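PDB 2YWD: pyridoxal 5'-phosphate synthase subunit PdxT from Thermus thermophilus, which probably hydrolyses glutamine to glutamate and ammonia and passes the ammonia to the partner subunit PdxS for pyridoxal 5'-phosphate synthesis. Local coordinates for residues L181-Y184 / F185-L188. Numbering follows the deposited sequence.
Sequences LHRY and FLEL
The C-terminal helix 180-189 of this class I glutamine amidotransferase domain carries Arg183 and Glu187 one turn apart, joined through a water. Four successive i to i+4 bonds mark about two turns of alpha-helix: Phe185 N to Leu181 O, Leu186 N to His182 O, Glu187 N to Arg183 O, and Leu188 N to Tyr184 O, all with N-H...O angles above 150°. The helix lies against the central sheet, where Phe185 packs on Phe78, Ala42 and Ile44. His182 bonds to His17 through NE2, and its side chain is about 4 Å from that of Glu174, predicted to belong to the charge relay.

On the outer side, Arg183 CD lies 3.9 Å from Glu187 CG. The arginine chain bends at chi2 (58°) and again at chi3 (75°), bringing NH1 back to 4.0 Å from Leu186 CD1. Arg183 NH1 and Glu187 OE2 are 4.5 Å apart, beyond a salt bridge, and the oxygen lies well out of the guanidinium plane, with no N-H aimed at it; the direct attraction is one of charge alone. With an alanine at Arg183, the water would probably lose its NH1 donor and the Glu187 carboxylate the nearby positive charge.

Tyr184 CE2 meets Leu188 CD2 at 3.9 Å, while the tyrosine OH bonds to Arg162 on strand 157-163. The water linking the charged pair lies at the guanidinium edge, in its plane: it accepts from Arg183 NH1 at 2.9 Å and donates to Glu187 OE2 at 2.6 Å.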
# COMPACT_ATOMS: atom_id res chain seq x y z
N LEU A 181 -10.29 0.35 -7.38
CA LEU A 181 -9.67 0.57 -6.08
C LEU A 181 -8.64 1.69 -6.21
O LEU A 181 -8.46 2.48 -5.29
CB LEU A 181 -9.02 -0.72 -5.55
CG LEU A 181 -8.48 -0.67 -4.12
CD1 LEU A 181 -9.49 0.01 -3.18
CD2 LEU A 181 -8.18 -2.10 -3.64
N HIS A 182 -7.98 1.77 -7.36
CA HIS A 182 -7.01 2.83 -7.59
C HIS A 182 -7.74 4.17 -7.65
O HIS A 182 -7.27 5.17 -7.11
CB HIS A 182 -6.23 2.61 -8.89
CG HIS A 182 -5.14 1.59 -8.77
ND1 HIS A 182 -5.38 0.24 -8.70
CD2 HIS A 182 -3.79 1.74 -8.70
CE1 HIS A 182 -4.23 -0.40 -8.59
NE2 HIS A 182 -3.25 0.48 -8.59
N ARG A 183 -8.89 4.20 -8.32
CA ARG A 183 -9.67 5.43 -8.43
C ARG A 183 -10.14 5.86 -7.04
O ARG A 183 -10.13 7.04 -6.70
CB ARG A 183 -10.87 5.24 -9.37
CG ARG A 183 -11.82 6.44 -9.42
CD ARG A 183 -11.11 7.72 -9.85
NE ARG A 183 -10.81 7.74 -11.28
CZ ARG A 183 -10.04 8.65 -11.87
NH1 ARG A 183 -9.47 9.61 -11.15
NH2 ARG A 183 -9.84 8.62 -13.18
N TYR A 184 -10.56 4.88 -6.23
CA TYR A 184 -11.02 5.15 -4.87
C TYR A 184 -9.90 5.89 -4.13
O TYR A 184 -10.14 6.86 -3.42
CB TYR A 184 -11.33 3.83 -4.16
CG TYR A 184 -11.65 3.97 -2.68
CD1 TYR A 184 -12.91 4.41 -2.26
CD2 TYR A 184 -10.69 3.69 -1.72
CE1 TYR A 184 -13.19 4.56 -0.89
CE2 TYR A 184 -10.96 3.84 -0.36
CZ TYR A 184 -12.21 4.28 0.04
OH TYR A 184 -12.48 4.43 1.39
N PHE A 185 -8.67 5.41 -4.32
CA PHE A 185 -7.50 6.02 -3.68
C PHE A 185 -7.26 7.44 -4.19
O PHE A 185 -7.02 8.36 -3.40
CB PHE A 185 -6.25 5.16 -3.92
CG PHE A 185 -4.97 5.81 -3.47
CD1 PHE A 185 -4.83 6.26 -2.16
CD2 PHE A 185 -3.91 5.98 -4.36
CE1 PHE A 185 -3.65 6.88 -1.74
CE2 PHE A 185 -2.72 6.60 -3.95
CZ PHE A 185 -2.60 7.05 -2.63
N LEU A 186 -7.31 7.63 -5.51
CA LEU A 186 -7.08 8.95 -6.07
C LEU A 186 -8.14 9.94 -5.59
O LEU A 186 -7.84 11.12 -5.36
CB LEU A 186 -7.08 8.90 -7.60
CG LEU A 186 -5.98 8.03 -8.22
CD1 LEU A 186 -5.94 8.29 -9.72
CD2 LEU A 186 -4.63 8.35 -7.59
N GLU A 187 -9.37 9.47 -5.44
CA GLU A 187 -10.45 10.33 -4.98
C GLU A 187 -10.18 10.81 -3.55
O GLU A 187 -10.36 11.99 -3.25
CB GLU A 187 -11.79 9.57 -5.03
CG GLU A 187 -12.31 9.32 -6.45
CD GLU A 187 -12.96 10.55 -7.07
OE1 GLU A 187 -14.07 10.92 -6.63
OE2 GLU A 187 -12.37 11.14 -8.01
N LEU A 188 -9.74 9.91 -2.68
CA LEU A 188 -9.46 10.30 -1.31
C LEU A 188 -8.21 11.18 -1.22
O LEU A 188 -8.04 11.93 -0.26
CB LEU A 188 -9.33 9.05 -0.41
CG LEU A 188 -8.09 8.15 -0.46
CD1 LEU A 188 -6.94 8.80 0.31
CD2 LEU A 188 -8.43 6.81 0.17
O HOH W 1 -9.81 10.86 -8.57